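Local coordinates for basic membrane lipoprotein (Brucella melitensis biovar Abortus, PDB 3S99), which binds adenine and probably other purines, and may form part of an ABC-type uptake system for them, at residues Phe31-Pro36 with Thr63-Asn68; Asn87-Thr92 with Lys112-Thr117. All blocks are in the same frame, centred on the assembly; numbering follows the deposited sequence.

Contact 1 of 2, residues Phe31-Pro36 with Thr63-Asn68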
loop_
_atom_site.group_PDB
_atom_site.type_symbol
_atom_site.label_atom_id
_atom_site.label_comp_id
_atom_site.label_asym_id
_atom_site.label_seq_id
_atom_site.Cartn_x
_atom_site.Cartn_y
_atom_site.Cartn_z
ATOM N N PHE A 31 0.169 -17.576 -6.894
ATOM C CA PHE A 31 0.221 -16.130 -6.747
ATOM C C PHE A 31 0.083 -15.491 -8.123
ATOM O O PHE A 31 0.701 -15.952 -9.107
ATOM C CB PHE A 31 1.534 -15.666 -6.111
ATOM C CG PHE A 31 1.730 -16.122 -4.711
ATOM C CD1 PHE A 31 1.428 -15.269 -3.635
ATOM C CD2 PHE A 31 2.168 -17.421 -4.448
ATOM C CE1 PHE A 31 1.577 -15.709 -2.323
ATOM C CE2 PHE A 31 2.332 -17.861 -3.140
ATOM C CZ PHE A 31 2.036 -16.989 -2.075
ATOM N N ILE A 32 -0.738 -14.445 -8.189
ATOM C CA ILE A 32 -0.874 -13.595 -9.366
ATOM C C ILE A 32 -0.369 -12.186 -9.018
ATOM O O ILE A 32 -0.899 -11.561 -8.088
ATOM C CB ILE A 32 -2.347 -13.496 -9.788
ATOM C CG1 ILE A 32 -2.917 -14.891 -10.078
ATOM C CG2 ILE A 32 -2.464 -12.612 -11.031
ATOM C CD1 ILE A 32 -2.270 -15.588 -11.268
ATOM N N TYR A 33 0.635 -11.686 -9.757
ATOM C CA TYR A 33 1.184 -10.363 -9.501
ATOM C C TYR A 33 0.825 -9.417 -10.672
ATOM O O TYR A 33 0.863 -9.804 -11.810
ATOM C CB TYR A 33 2.705 -10.388 -9.374
ATOM C CG TYR A 33 3.296 -11.328 -8.338
ATOM C CD1 TYR A 33 2.673 -11.548 -7.103
ATOM C CD2 TYR A 33 4.506 -11.941 -8.570
ATOM C CE1 TYR A 33 3.239 -12.408 -6.154
ATOM C CE2 TYR A 33 5.087 -12.803 -7.604
ATOM C CZ TYR A 33 4.445 -13.001 -6.407
ATOM O OH TYR A 33 5.003 -13.835 -5.489
ATOM N N ILE A 34 0.535 -8.164 -10.351
ATOM C CA ILE A 34 0.240 -7.143 -11.355
ATOM C C ILE A 34 1.556 -6.611 -11.982
ATOM O O ILE A 34 1.552 -6.101 -13.091
ATOM C CB ILE A 34 -0.595 -6.001 -10.723
ATOM C CG1 ILE A 34 -1.099 -5.007 -11.787
ATOM C CG2 ILE A 34 0.220 -5.245 -9.657
ATOM C CD1 ILE A 34 -2.418 -5.330 -12.352
ATOM N N GLY A 35 2.678 -6.759 -11.283
ATOM C CA GLY A 35 3.981 -6.401 -11.839
ATOM C C GLY A 35 5.008 -7.512 -11.683
ATOM O O GLY A 35 4.645 -8.682 -11.426
ATOM N N PRO A 36 6.299 -7.162 -11.832
ATOM C CA PRO A 36 7.371 -8.100 -11.633
ATOM C C PRO A 36 7.976 -7.957 -10.252
ATOM O O PRO A 36 8.018 -6.865 -9.733
ATOM C CB PRO A 36 8.409 -7.671 -12.700
ATOM C CG PRO A 36 8.179 -6.259 -12.917
ATOM C CD PRO A 36 6.818 -5.892 -12.364
ATOM N N THR A 63 4.989 -23.461 -4.316
ATOM C CA THR A 63 4.426 -22.226 -4.826
ATOM C C THR A 63 4.679 -22.032 -6.318
ATOM O O THR A 63 5.683 -22.507 -6.850
ATOM C CB THR A 63 4.925 -20.999 -4.055
ATOM O OG1 THR A 63 6.291 -20.740 -4.375
ATOM C CG2 THR A 63 4.761 -21.187 -2.537
ATOM N N THR A 64 3.738 -21.327 -6.970
ATOM C CA THR A 64 3.839 -20.933 -8.384
ATOM C C THR A 64 3.370 -19.509 -8.507
ATOM O O THR A 64 2.462 -19.112 -7.794
ATOM C CB THR A 64 2.888 -21.745 -9.275
ATOM O OG1 THR A 64 3.148 -23.129 -9.100
ATOM C CG2 THR A 64 3.078 -21.392 -10.759
ATOM N N PHE A 65 3.967 -18.726 -9.398
ATOM C CA PHE A 65 3.402 -17.410 -9.713
ATOM C C PHE A 65 3.393 -17.011 -11.188
ATOM O O PHE A 65 4.115 -17.571 -12.014
ATOM C CB PHE A 65 4.023 -16.283 -8.863
ATOM C CG PHE A 65 5.444 -15.909 -9.219
ATOM C CD1 PHE A 65 5.696 -14.875 -10.123
ATOM C CD2 PHE A 65 6.512 -16.519 -8.594
ATOM C CE1 PHE A 65 6.973 -14.494 -10.427
ATOM C CE2 PHE A 65 7.826 -16.146 -8.900
ATOM C CZ PHE A 65 8.061 -15.134 -9.818
ATOM N N LEU A 66 2.540 -16.041 -11.483
ATOM C CA LEU A 66 2.513 -15.361 -12.786
ATOM C C LEU A 66 2.630 -13.900 -12.488
ATOM O O LEU A 66 2.092 -13.441 -11.485
ATOM C CB LEU A 66 1.213 -15.665 -13.523
ATOM C CG LEU A 66 1.069 -17.085 -14.081
ATOM C CD1 LEU A 66 -0.297 -17.273 -14.747
ATOM C CD2 LEU A 66 2.175 -17.449 -15.065
ATOM N N GLU A 67 3.348 -13.162 -13.345
ATOM C CA GLU A 67 3.604 -11.767 -13.090
ATOM C C GLU A 67 3.100 -10.890 -14.242
ATOM O O GLU A 67 2.790 -11.384 -15.321
ATOM C CB GLU A 67 5.103 -11.543 -12.819
ATOM C CG GLU A 67 6.011 -12.003 -13.928
ATOM C CD GLU A 67 7.493 -11.791 -13.624
ATOM O OE1 GLU A 67 8.063 -10.799 -14.110
ATOM O OE2 GLU A 67 8.100 -12.625 -12.928
ATOM N N ASN A 68 3.035 -9.592 -14.005
ATOM C CA ASN A 68 2.567 -8.624 -15.018
ATOM C C ASN A 68 1.208 -9.038 -15.595
ATOM O O ASN A 68 0.979 -8.937 -16.786
ATOM C CB ASN A 68 3.621 -8.432 -16.126
ATOM C CG ASN A 68 4.861 -7.668 -15.638
ATOM O OD1 ASN A 68 4.735 -6.608 -15.055
ATOM N ND2 ASN A 68 6.057 -8.220 -15.872
#
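Phe31 and Ile32 pair in parallel register with Phe65 and Leu66, their CA atoms 4.5 and 5.1 Å apart, and the backbone bonds alternate from Phe31 N to Thr64 O, Leu66 N to Phe31 O and Tyr33 N to Leu66 O. Beyond the strand ends a fourth bond, Asn68 N to Gly35 O at 3.2 Å, approaches its acceptor differently: the N-H is well aimed at the oxygen, but the donor stands 62° out of the carbonyl plane. On one face of the sheet Phe31 CB meets Phe65 CB at 3.8 Å. The Phe31 ring turns its edge to Thr64 O. Phe65 holds CG between its backbone N and carbonyl carbon (chi1 72°), which swings the ring toward Tyr33. Tyr33 CE2 lies over one face of that ring, near its rim, 3.3 Å from Phe65 CD1; with the planes at 36° the pair is oblique. The far end of the phenol is anchored by a hydrogen bond between Tyr33 OH and Asp47 of helix 42-57. On the other face, Ile32 and Leu66 run side by side beneath helix 73-84, CD1 of Ile32 being 4.1 Å from CB of Leu66. Where both chains have left the sheet, Glu67 OE1 touches Pro36 CB at 3.4 Å, while Asn68 turns OD1 back to within 3.3 Å of Gly35 CA. The strands are the two arms of a beta-alpha-beta crossover through helix 42-57, at the edge of a parallel sheet. As in other periplasmic-binding-protein folds, the loop leaving the C-terminal end of the first strand reaches the ligand: Ile34, whose CB is directed away from segment 63-68, belongs to the adenine pocket.

Contact 2 of 2, residues Asn87-Thr92 with Lys112-Thr117. With ADE (adenine), chain T.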
loop_
_atom_site.group_PDB
_atom_site.type_symbol
_atom_site.label_atom_id
_atom_site.label_comp_id
_atom_site.label_asym_id
_atom_site.label_seq_id
_atom_site.Cartn_x
_atom_site.Cartn_y
_atom_site.Cartn_z
ATOM N N ASN A 87 -3.464 -25.707 -8.080
ATOM C CA ASN A 87 -3.301 -24.844 -6.917
ATOM C C ASN A 87 -4.593 -24.736 -6.130
ATOM O O ASN A 87 -5.643 -24.425 -6.685
ATOM C CB ASN A 87 -2.766 -23.484 -7.332
ATOM C CG ASN A 87 -1.349 -23.581 -7.856
ATOM O OD1 ASN A 87 -0.405 -23.664 -7.076
ATOM N ND2 ASN A 87 -1.197 -23.651 -9.178
ATOM N N LYS A 88 -4.500 -25.055 -4.836
ATOM C CA LYS A 88 -5.652 -25.128 -3.938
ATOM C C LYS A 88 -5.799 -23.886 -3.031
ATOM O O LYS A 88 -6.800 -23.748 -2.340
ATOM C CB LYS A 88 -5.579 -26.404 -3.072
ATOM C CG LYS A 88 -5.851 -27.736 -3.781
ATOM C CD LYS A 88 -7.134 -27.725 -4.621
ATOM C CE LYS A 88 -7.951 -29.026 -4.518
ATOM N NZ LYS A 88 -7.301 -30.201 -5.207
ATOM N N LEU A 89 -4.784 -23.021 -3.019
ATOM C CA LEU A 89 -4.837 -21.715 -2.382
ATOM C C LEU A 89 -4.196 -20.732 -3.348
ATOM O O LEU A 89 -3.066 -20.942 -3.797
ATOM C CB LEU A 89 -4.069 -21.740 -1.086
ATOM C CG LEU A 89 -3.935 -20.439 -0.298
ATOM C CD1 LEU A 89 -5.308 -19.896 0.182
ATOM C CD2 LEU A 89 -2.999 -20.675 0.880
ATOM N N ILE A 90 -4.931 -19.691 -3.716
ATOM C CA ILE A 90 -4.461 -18.725 -4.717
ATOM C C ILE A 90 -4.593 -17.296 -4.185
ATOM O O ILE A 90 -5.710 -16.875 -3.805
ATOM C CB ILE A 90 -5.280 -18.833 -5.993
ATOM C CG1 ILE A 90 -5.145 -20.229 -6.614
ATOM C CG2 ILE A 90 -4.868 -17.710 -7.041
ATOM C CD1 ILE A 90 -5.946 -20.368 -7.916
ATOM N N PHE A 91 -3.473 -16.569 -4.159
ATOM C CA PHE A 91 -3.428 -15.176 -3.711
ATOM C C PHE A 91 -3.411 -14.269 -4.935
ATOM O O PHE A 91 -2.534 -14.397 -5.804
ATOM C CB PHE A 91 -2.177 -14.914 -2.875
ATOM C CG PHE A 91 -2.162 -15.628 -1.551
ATOM C CD1 PHE A 91 -2.675 -15.002 -0.405
ATOM C CD2 PHE A 91 -1.630 -16.885 -1.428
ATOM C CE1 PHE A 91 -2.682 -15.650 0.807
ATOM C CE2 PHE A 91 -1.607 -17.527 -0.194
ATOM C CZ PHE A 91 -2.136 -16.899 0.922
ATOM N N THR A 92 -4.390 -13.375 -5.018
ATOM C CA THR A 92 -4.507 -12.402 -6.101
ATOM C C THR A 92 -4.118 -11.046 -5.527
ATOM O O THR A 92 -4.778 -10.529 -4.634
ATOM C CB THR A 92 -5.879 -12.465 -6.796
ATOM O OG1 THR A 92 -6.933 -12.279 -5.857
ATOM C CG2 THR A 92 -6.043 -13.838 -7.502
ATOM N N LYS A 112 -9.281 -22.301 -2.580
ATOM C CA LYS A 112 -9.484 -21.156 -1.692
ATOM C C LYS A 112 -8.741 -19.983 -2.303
ATOM O O LYS A 112 -7.588 -20.144 -2.713
ATOM C CB LYS A 112 -8.908 -21.425 -0.301
ATOM C CG LYS A 112 -9.373 -22.666 0.453
ATOM C CD LYS A 112 -10.811 -22.912 0.372
ATOM C CE LYS A 112 -11.240 -23.918 1.475
ATOM N NZ LYS A 112 -10.981 -25.311 1.096
ATOM N N PHE A 113 -9.385 -18.812 -2.312
ATOM C CA PHE A 113 -8.885 -17.605 -2.962
ATOM C C PHE A 113 -8.668 -16.524 -1.907
ATOM O O PHE A 113 -9.447 -16.417 -0.998
ATOM C CB PHE A 113 -9.881 -17.125 -3.998
ATOM C CG PHE A 113 -10.006 -18.052 -5.172
ATOM C CD1 PHE A 113 -9.183 -17.906 -6.299
ATOM C CD2 PHE A 113 -10.895 -19.102 -5.137
ATOM C CE1 PHE A 113 -9.309 -18.770 -7.379
ATOM C CE2 PHE A 113 -11.016 -19.955 -6.214
ATOM C CZ PHE A 113 -10.202 -19.797 -7.325
ATOM N N GLU A 114 -7.601 -15.751 -2.034
ATOM C CA GLU A 114 -7.260 -14.682 -1.066
ATOM C C GLU A 114 -6.960 -13.457 -1.919
ATOM O O GLU A 114 -5.999 -13.471 -2.705
ATOM C CB GLU A 114 -6.023 -15.051 -0.278
ATOM C CG GLU A 114 -6.173 -16.179 0.734
ATOM C CD GLU A 114 -6.729 -15.706 2.077
ATOM O OE1 GLU A 114 -6.678 -14.489 2.368
ATOM O OE2 GLU A 114 -7.205 -16.565 2.847
ATOM N N HIS A 115 -7.821 -12.448 -1.857
ATOM C CA HIS A 115 -7.666 -11.267 -2.659
ATOM C C HIS A 115 -7.125 -10.082 -1.813
ATOM O O HIS A 115 -7.668 -9.740 -0.749
ATOM C CB HIS A 115 -8.982 -10.840 -3.298
ATOM C CG HIS A 115 -8.845 -9.553 -4.038
ATOM N ND1 HIS A 115 -9.521 -8.399 -3.678
ATOM C CD2 HIS A 115 -8.007 -9.207 -5.046
ATOM C CE1 HIS A 115 -9.144 -7.414 -4.482
ATOM N NE2 HIS A 115 -8.225 -7.876 -5.316
ATOM N N ALA A 116 -6.091 -9.443 -2.328
ATOM C CA ALA A 116 -5.415 -8.344 -1.641
ATOM C C ALA A 116 -6.139 -7.018 -1.823
ATOM O O ALA A 116 -6.333 -6.563 -2.933
ATOM C CB ALA A 116 -3.964 -8.236 -2.166
ATOM N N THR A 117 -6.551 -6.419 -0.707
ATOM C CA THR A 117 -7.070 -5.045 -0.622
ATOM C C THR A 117 -8.499 -4.872 -1.091
ATOM O O THR A 117 -9.007 -3.764 -1.047
ATOM C CB THR A 117 -6.174 -3.958 -1.311
ATOM O OG1 THR A 117 -6.391 -3.948 -2.731
ATOM C CG2 THR A 117 -4.695 -4.206 -1.036
HETATM N N9 ADE T . -3.697 -3.068 -5.255
HETATM C C8 ADE T . -3.940 -2.341 -4.111
HETATM N N7 ADE T . -2.968 -1.540 -3.749
HETATM C C5 ADE T . -2.046 -1.795 -4.771
HETATM C C6 ADE T . -0.806 -1.252 -4.965
HETATM N N6 ADE T . -0.380 -0.372 -4.046
HETATM N N1 ADE T . -0.081 -1.669 -6.053
HETATM C C2 ADE T . -0.624 -2.572 -6.888
HETATM N N3 ADE T . -1.816 -3.164 -6.805
HETATM C C4 ADE T . -2.461 -2.711 -5.706
HETATM O O HOH W 1 -8.458 -25.749 -1.046
#
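Ile90 and Phe113 lie side by side on one face of two parallel strands, 89-92 and 112-116, which helix 98-105 joins in a beta-alpha-beta unit. Five backbone bonds, from Lys112 N to Lys88 O through to Ala116 N to Thr92 O, tie them together. Ile90 extends its chain (chi2 -179°) to place CD1 3.8 Å from Phe113 CE1, under helix 73-84. Further along this face Thr92 OG1 sits at the edge of the His115 imidazole, in its plane and 3.4 Å from CD2. Each polar group has a partner elsewhere: Thr92 OG1 bonds Thr101, and His115 NE2 bonds the carbonyl of Ser94, whose hydroxyl holds adenine.

On the opposite face, Phe91 and Glu114 point the same way, and Phe91 CD1 comes within 3.4 Å of Glu114 CB. With CG anti to its carbonyl carbon (chi1 -70°), Glu114 lays CG beside Phe91 and 3.9 Å from Leu89 CD1; the bend at chi2 then turns the carboxylate aside. That buried group is satisfied by Tyr258, Trp271 and a salt bridge to Arg262, which probably favour its ionised form. At the far end Lys112 NZ makes a weak bond to a water that donates to Lys88 O. Past the strand, Thr117 OG1 donates to Ala116 O at 2.6 Å and rests 3.2 Å from adenine C8.

The two contacts follow one another along the chain, with contact 1 closing before contact 2 opens, and their centres lie 12 Å apart in one parallel sheet ordered 61-66, 27-32, 89-92, 112-116, 125-130, 275-278. Strands 27-32 and 89-92 are the neighbours that join them: Ile32 N probably bonds Phe91 O at 3.0 Å, and the rings of Phe31 and Phe91 pack with nearly parallel planes. Helix 73-84, between the two units in sequence, packs on both. Each contact sends one pocket residue, Ile34 or Thr117, from just past the C-terminal end of one of its strands to the adenine site, while Glu162, Trp191, His215 and Asp217 come from later in the chain.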